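Local coordinates for interleukin-10-like protein (Human herpesvirus 5, PDB 1LQS) that acts as a viral interleukin-10 homolog that binds the human IL-10 receptor, competes with human IL-10 and triggers immunosuppressive signalling, at residues V50-D53 with G54-K58; K117-I120 with S121-Q125; S147-E150 with E151-S155. All blocks are in the same frame, centred on the assembly; numbering follows the deposited sequence.

Contact 1: V50-D53 with G54-K58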
loop_
_atom_site.group_PDB
_atom_site.type_symbol
_atom_site.label_atom_id
_atom_site.label_comp_id
_atom_site.label_asym_id
_atom_site.label_seq_id
_atom_site.Cartn_x
_atom_site.Cartn_y
_atom_site.Cartn_z
ATOM N N VAL C 50 -11.989 -6.364 -23.172
ATOM C CA VAL C 50 -11.939 -5.493 -22.014
ATOM C C VAL C 50 -10.635 -4.717 -22.007
ATOM O O VAL C 50 -9.567 -5.298 -22.130
ATOM C CB VAL C 50 -12.011 -6.308 -20.729
ATOM C CG1 VAL C 50 -11.691 -5.440 -19.539
ATOM C CG2 VAL C 50 -13.376 -6.920 -20.588
ATOM N N TRP C 51 -10.736 -3.401 -21.874
ATOM C CA TRP C 51 -9.585 -2.509 -21.818
ATOM C C TRP C 51 -9.380 -2.254 -20.323
ATOM O O TRP C 51 -8.358 -2.630 -19.753
ATOM C CB TRP C 51 -9.916 -1.217 -22.560
ATOM C CG TRP C 51 -8.828 -0.202 -22.612
ATOM C CD1 TRP C 51 -7.514 -0.433 -22.859
ATOM C CD2 TRP C 51 -8.974 1.227 -22.505
ATOM N NE1 TRP C 51 -6.828 0.758 -22.923
ATOM C CE2 TRP C 51 -7.697 1.794 -22.710
ATOM C CE3 TRP C 51 -10.063 2.082 -22.259
ATOM C CZ2 TRP C 51 -7.468 3.176 -22.676
ATOM C CZ3 TRP C 51 -9.836 3.466 -22.225
ATOM C CH2 TRP C 51 -8.544 3.993 -22.433
ATOM N N LEU C 52 -10.371 -1.639 -19.683
ATOM C CA LEU C 52 -10.295 -1.375 -18.250
ATOM C C LEU C 52 -10.774 -2.598 -17.446
ATOM O O LEU C 52 -11.941 -2.659 -17.067
ATOM C CB LEU C 52 -11.170 -0.175 -17.895
ATOM C CG LEU C 52 -11.032 1.045 -18.802
ATOM C CD1 LEU C 52 -11.924 2.152 -18.287
ATOM C CD2 LEU C 52 -9.587 1.510 -18.849
ATOM N N ASP C 53 -9.899 -3.569 -17.186
ATOM C CA ASP C 53 -10.332 -4.727 -16.411
ATOM C C ASP C 53 -10.564 -4.387 -14.934
ATOM O O ASP C 53 -10.645 -3.216 -14.572
ATOM C CB ASP C 53 -9.349 -5.895 -16.545
ATOM C CG ASP C 53 -7.931 -5.531 -16.170
ATOM O OD1 ASP C 53 -7.707 -5.004 -15.062
ATOM O OD2 ASP C 53 -7.027 -5.799 -16.987
ATOM N N GLY C 54 -10.664 -5.407 -14.083
ATOM C CA GLY C 54 -10.941 -5.165 -12.675
ATOM C C GLY C 54 -9.848 -4.815 -11.674
ATOM O O GLY C 54 -10.107 -4.777 -10.476
ATOM N N THR C 55 -8.628 -4.561 -12.113
ATOM C CA THR C 55 -7.568 -4.219 -11.162
ATOM C C THR C 55 -6.934 -2.923 -11.609
ATOM O O THR C 55 -6.333 -2.215 -10.821
ATOM C CB THR C 55 -6.486 -5.298 -11.113
ATOM O OG1 THR C 55 -5.878 -5.427 -12.412
ATOM C CG2 THR C 55 -7.097 -6.631 -10.669
ATOM N N VAL C 56 -7.109 -2.631 -12.890
ATOM C CA VAL C 56 -6.595 -1.445 -13.550
ATOM C C VAL C 56 -6.300 -0.270 -12.632
ATOM O O VAL C 56 -5.280 0.410 -12.782
ATOM C CB VAL C 56 -7.592 -0.986 -14.635
ATOM C CG1 VAL C 56 -8.779 -0.296 -13.988
ATOM C CG2 VAL C 56 -6.904 -0.080 -15.647
ATOM N N VAL C 57 -7.190 -0.033 -11.677
ATOM C CA VAL C 57 -7.045 1.089 -10.769
ATOM C C VAL C 57 -6.816 0.662 -9.310
ATOM O O VAL C 57 -6.820 1.483 -8.392
ATOM C CB VAL C 57 -8.282 2.038 -10.968
ATOM C CG1 VAL C 57 -8.920 2.426 -9.647
ATOM C CG2 VAL C 57 -7.847 3.277 -11.750
ATOM N N LYS C 58 -6.593 -0.637 -9.123
ATOM C CA LYS C 58 -6.317 -1.231 -7.808
ATOM C C LYS C 58 -4.811 -1.427 -7.629
ATOM O O LYS C 58 -4.021 -1.181 -8.545
ATOM C CB LYS C 58 -7.003 -2.598 -7.656
ATOM C CG LYS C 58 -8.508 -2.527 -7.495
ATOM C CD LYS C 58 -9.119 -3.884 -7.201
ATOM C CE LYS C 58 -10.632 -3.780 -7.120
ATOM N NZ LYS C 58 -11.273 -5.113 -7.013
#
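Asp53 meets Thr55 and Val56 across a bend in which an inverse gamma turn centred on Leu52 runs through Gly54 into a type I beta turn from Thr55 to Lys58. One carboxylate oxygen, Asp53 OD1, carries the polar contact and accepts three bonds from within the loop. Thr55 N meets Asp53 OD1 at 3.1 Å in a nearly straight bond (168°), on the anti lone pair, away from OD2. Val56 N comes in at 3.3 Å, almost in line with the CG-OD1 bond of Asp53. The third donor, Thr55 OG1, is 3.2 Å from Asp53 OD1 and approaches on the syn side, tilted 31° out of the carboxylate plane. Asp53 reaches this position because its CG sits between the backbone N and carbonyl carbon (chi1 55°), which turns the carboxylate forward over the following peptides; the three bonds then limit its rotation. The apolar contact is marginal, Leu52 CD2 lying 4.5 Å from Val56 CG2. Val56 CG1 is a methyl beside a carbonyl, 3.5 Å from Asp53 O. Leu52 also packs on Leu69 and Tyr73 of helix 62-84. In the second subunit, Arg148 NE donates to Asp53 O and Arg122 forms a salt bridge with Asp53 OD1. The bond from Thr55 N makes this an Asx turn, in the loop joining helices 25-42 and 62-84, where the other subunit of the intertwined dimer meets it.

Contact 2: K117-I120 with S121-Q125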
loop_
_atom_site.group_PDB
_atom_site.type_symbol
_atom_site.label_atom_id
_atom_site.label_comp_id
_atom_site.label_asym_id
_atom_site.label_seq_id
_atom_site.Cartn_x
_atom_site.Cartn_y
_atom_site.Cartn_z
ATOM N N LYS C 117 3.401 11.964 -3.013
ATOM C CA LYS C 117 3.374 13.425 -3.126
ATOM C C LYS C 117 3.308 14.133 -1.775
ATOM O O LYS C 117 3.784 15.254 -1.636
ATOM C CB LYS C 117 2.193 13.891 -3.993
ATOM C CG LYS C 117 2.248 13.437 -5.447
ATOM C CD LYS C 117 1.171 14.135 -6.282
ATOM C CE LYS C 117 1.301 13.825 -7.792
ATOM N NZ LYS C 117 0.293 14.564 -8.636
ATOM N N SER C 118 2.726 13.474 -0.778
ATOM C CA SER C 118 2.598 14.064 0.561
ATOM C C SER C 118 3.891 13.971 1.384
ATOM O O SER C 118 4.318 14.952 1.995
ATOM C CB SER C 118 1.444 13.392 1.321
ATOM O OG SER C 118 0.257 13.381 0.536
ATOM N N VAL C 119 4.511 12.795 1.400
ATOM C CA VAL C 119 5.754 12.598 2.133
ATOM C C VAL C 119 6.852 13.509 1.577
ATOM O O VAL C 119 7.521 14.214 2.340
ATOM C CB VAL C 119 6.215 11.130 2.048
ATOM C CG1 VAL C 119 7.562 10.961 2.746
ATOM C CG2 VAL C 119 5.163 10.223 2.686
ATOM N N ILE C 120 7.034 13.495 0.255
ATOM C CA ILE C 120 8.042 14.343 -0.387
ATOM C C ILE C 120 7.801 15.801 -0.004
ATOM O O ILE C 120 8.744 16.568 0.214
ATOM C CB ILE C 120 8.004 14.226 -1.942
ATOM C CG1 ILE C 120 8.555 12.873 -2.374
ATOM C CG2 ILE C 120 8.833 15.336 -2.587
ATOM C CD1 ILE C 120 8.419 12.619 -3.845
ATOM N N SER C 121 6.536 16.180 0.087
ATOM C CA SER C 121 6.194 17.544 0.455
ATOM C C SER C 121 6.614 17.856 1.901
ATOM O O SER C 121 7.272 18.864 2.154
ATOM C CB SER C 121 4.689 17.768 0.283
ATOM O OG SER C 121 4.375 19.149 0.261
ATOM N N ARG C 122 6.248 16.991 2.846
ATOM C CA ARG C 122 6.594 17.220 4.251
ATOM C C ARG C 122 8.095 17.247 4.487
ATOM O O ARG C 122 8.579 17.967 5.354
ATOM C CB ARG C 122 5.986 16.151 5.163
ATOM C CG ARG C 122 6.205 16.462 6.651
ATOM C CD ARG C 122 5.947 15.267 7.579
ATOM N NE ARG C 122 7.007 14.255 7.516
ATOM C CZ ARG C 122 6.956 13.143 6.784
ATOM N NH1 ARG C 122 5.885 12.879 6.036
ATOM N NH2 ARG C 122 7.978 12.293 6.799
ATOM N N LEU C 123 8.833 16.446 3.728
ATOM C CA LEU C 123 10.281 16.412 3.882
ATOM C C LEU C 123 10.923 17.709 3.405
ATOM O O LEU C 123 11.715 18.314 4.123
ATOM C CB LEU C 123 10.880 15.227 3.118
ATOM C CG LEU C 123 10.620 13.846 3.717
ATOM C CD1 LEU C 123 11.215 12.786 2.820
ATOM C CD2 LEU C 123 11.217 13.773 5.123
ATOM N N SER C 124 10.569 18.149 2.203
ATOM C CA SER C 124 11.157 19.369 1.658
ATOM C C SER C 124 10.828 20.626 2.457
ATOM O O SER C 124 11.566 21.606 2.401
ATOM C CB SER C 124 10.732 19.559 0.198
ATOM O OG SER C 124 11.500 20.578 -0.424
ATOM N N GLN C 125 9.734 20.605 3.207
ATOM C CA GLN C 125 9.355 21.777 3.989
ATOM C C GLN C 125 10.184 21.955 5.244
ATOM O O GLN C 125 10.509 23.081 5.625
ATOM C CB GLN C 125 7.877 21.726 4.357
ATOM C CG GLN C 125 6.989 22.276 3.275
ATOM C CD GLN C 125 5.519 22.082 3.567
ATOM O OE1 GLN C 125 4.668 22.589 2.830
ATOM N NE2 GLN C 125 5.204 21.341 4.637
#
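Val119 and Leu123 stand one turn apart on helix 116-126, whose backbone bonds run from each N to the carbonyl four residues earlier. Leu123 N bonds Val119 O at 2.9 Å, and Arg122 N bonds Ser118 O at the same length, 2.9 Å. Ser124 N reaches Ile120 O at 3.1 Å, whereas Ser121 N to Lys117 O, at 3.4 Å, is weak. Apolar contact follows the same spacing: Val119 CG1 and Leu123 CD1 are 4.1 Å apart, in side chains lying alongside each other and pointing the same way. Val119 CG1 is placed there by being opposite the backbone N (chi1 176°). Arg122 makes a third kind of contact: it bends at chi3 (74°) and folds back beside Val119, with Arg122 NH1 3.9 Å from Val119 CA and 4.2 Å from Val119 CG1. Its polar end is engaged elsewhere, in a salt bridge from Arg122 NH2 to Asp53 OD1 of the second subunit. That subunit also packs Val65 against Val119, Trp68 against Ile120 and Val56 against Leu123. The chemistry thus implies a two-part interface: a valine-isoleucine-leucine strip that packs on the partner subunit, and an arginine whose guanidinium lies beside Val119 while forming a salt bridge to that subunit.

Contact 3: S147-E150 with E151-S155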
loop_
_atom_site.group_PDB
_atom_site.type_symbol
_atom_site.label_atom_id
_atom_site.label_comp_id
_atom_site.label_asym_id
_atom_site.label_seq_id
_atom_site.Cartn_x
_atom_site.Cartn_y
_atom_site.Cartn_z
ATOM N N SER C 147 20.652 3.711 6.123
ATOM C CA SER C 147 19.872 2.632 6.727
ATOM C C SER C 147 18.549 2.514 5.995
ATOM O O SER C 147 18.109 1.421 5.643
ATOM C CB SER C 147 19.615 2.905 8.206
ATOM O OG SER C 147 20.778 2.658 8.975
ATOM N N ARG C 148 17.925 3.655 5.763
ATOM C CA ARG C 148 16.660 3.689 5.067
ATOM C C ARG C 148 16.855 3.014 3.723
ATOM O O ARG C 148 16.051 2.151 3.321
ATOM C CB ARG C 148 16.230 5.133 4.887
ATOM C CG ARG C 148 16.053 5.836 6.202
ATOM C CD ARG C 148 14.933 5.189 7.015
ATOM N NE ARG C 148 14.606 6.012 8.172
ATOM C CZ ARG C 148 15.243 5.924 9.333
ATOM N NH1 ARG C 148 14.915 6.717 10.351
ATOM N NH2 ARG C 148 16.186 5.003 9.476
ATOM N N LEU C 149 17.944 3.391 3.047
ATOM C CA LEU C 149 18.274 2.831 1.740
ATOM C C LEU C 149 18.497 1.327 1.790
ATOM O O LEU C 149 17.926 0.597 0.985
ATOM C CB LEU C 149 19.510 3.505 1.152
ATOM C CG LEU C 149 20.026 2.818 -0.120
ATOM C CD1 LEU C 149 18.885 2.659 -1.098
ATOM C CD2 LEU C 149 21.152 3.623 -0.748
ATOM N N GLU C 150 19.313 0.842 2.717
ATOM C CA GLU C 150 19.519 -0.594 2.752
ATOM C C GLU C 150 18.210 -1.251 3.106
ATOM O O GLU C 150 17.839 -2.256 2.529
ATOM C CB GLU C 150 20.591 -1.015 3.764
ATOM C CG GLU C 150 20.415 -2.464 4.189
ATOM C CD GLU C 150 21.658 -3.089 4.739
ATOM O OE1 GLU C 150 22.423 -2.382 5.431
ATOM O OE2 GLU C 150 21.858 -4.301 4.496
ATOM N N GLU C 151 17.518 -0.688 4.080
ATOM C CA GLU C 151 16.237 -1.235 4.491
ATOM C C GLU C 151 15.328 -1.321 3.261
ATOM O O GLU C 151 14.663 -2.338 3.044
ATOM C CB GLU C 151 15.620 -0.334 5.548
ATOM C CG GLU C 151 14.217 -0.715 5.967
ATOM C CD GLU C 151 13.447 0.490 6.462
ATOM O OE1 GLU C 151 13.011 1.307 5.609
ATOM O OE2 GLU C 151 13.307 0.623 7.702
ATOM N N TYR C 152 15.313 -0.256 2.456
ATOM C CA TYR C 152 14.507 -0.221 1.237
ATOM C C TYR C 152 14.864 -1.370 0.293
ATOM O O TYR C 152 13.994 -2.149 -0.089
ATOM C CB TYR C 152 14.688 1.116 0.504
ATOM C CG TYR C 152 13.931 1.196 -0.800
ATOM C CD1 TYR C 152 12.560 1.456 -0.821
ATOM C CD2 TYR C 152 14.574 0.963 -2.013
ATOM C CE1 TYR C 152 11.850 1.479 -2.013
ATOM C CE2 TYR C 152 13.872 0.982 -3.205
ATOM C CZ TYR C 152 12.509 1.239 -3.197
ATOM O OH TYR C 152 11.808 1.231 -4.383
ATOM N N LEU C 153 16.133 -1.485 -0.089
ATOM C CA LEU C 153 16.550 -2.571 -0.979
ATOM C C LEU C 153 16.052 -3.949 -0.523
ATOM O O LEU C 153 15.810 -4.835 -1.345
ATOM C CB LEU C 153 18.072 -2.610 -1.097
ATOM C CG LEU C 153 18.696 -1.335 -1.655
ATOM C CD1 LEU C 153 20.204 -1.398 -1.522
ATOM C CD2 LEU C 153 18.287 -1.164 -3.102
ATOM N N HIS C 154 15.900 -4.145 0.779
ATOM C CA HIS C 154 15.430 -5.438 1.269
ATOM C C HIS C 154 13.901 -5.572 1.261
ATOM O O HIS C 154 13.377 -6.683 1.329
ATOM C CB HIS C 154 15.950 -5.698 2.695
ATOM C CG HIS C 154 17.357 -6.211 2.751
ATOM N ND1 HIS C 154 18.360 -5.565 3.445
ATOM C CD2 HIS C 154 17.935 -7.297 2.184
ATOM C CE1 HIS C 154 19.494 -6.226 3.301
ATOM N NE2 HIS C 154 19.263 -7.282 2.540
ATOM N N SER C 155 13.192 -4.447 1.154
ATOM C CA SER C 155 11.734 -4.450 1.203
ATOM C C SER C 155 11.007 -5.022 -0.008
ATOM O O SER C 155 9.847 -5.410 0.089
ATOM C CB SER C 155 11.224 -3.040 1.488
ATOM O OG SER C 155 11.443 -2.185 0.390
#
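Glu150 and His154 lie side by side and point the same way from successive turns of helix 142-155. Their flat groups are nearly coplanar, the carboxylate and imidazole planes 23° apart, and Glu150 OE2 lies at the edge of the ring, 3.3 Å from His154 CE1. The approach is to a ring carbon, and a carboxylate there would probably polarise the imidazole. Glu150 gets its group to the ring by an extended chain beyond CG, while His154 CG stands opposite the carbonyl carbon, beside its backbone N (chi1 -81°), which swings the ring back over the preceding turn. Another pair, Leu149 and Leu153, are set aslant to each other, with Leu149 CD1 4.0 Å from Leu153 CG. Under these side chains run the helix bonds: Leu153 N to Leu149 O at 3.0 Å is almost straight (172°), and Glu151 N to Ser147 O is 2.7 Å. His154 N to Glu150 O is longer, at 3.2 Å. Further along, Ser155 OG bonds Tyr152 O at 2.6 Å in the carbonyl plane, on a lone pair of an oxygen that Ser155 N also uses.

Glu150 OE1 is shared between Arg32 of the second subunit and a polar side chain of another protein, while the His154 ring stacks on a polar side chain of that protein; Glu151 forms a salt bridge with Lys58 of the second subunit, and Tyr152 OH bonds Leu112 O there. This is the C-terminal helix of the domain-swapped IL-10 fold, packed on the partner subunit and also meeting another protein, probably the receptor.

In the fold
Within one chain the three contacts stand apart: the centre of contact 1 is about 30 Å from that of contact 2 and about 31 Å from that of contact 3, whereas contacts 2 and 3 have centres about 19 Å apart and nearest atoms about 9 Å apart. Domain swapping brings together across the dimer what is separate along the chain, because residues 50-58 of one subunit meet helices 116-126 and 142-155 of the other. The loop of contact 1 thus touches both helices of the partner subunit. Contacts 1 and 3 also touch a chain of another protein, consistent with receptor binding, while the Ser124 side chain of contact 2 is about 12 Å from a bound N-acetylglucosamine.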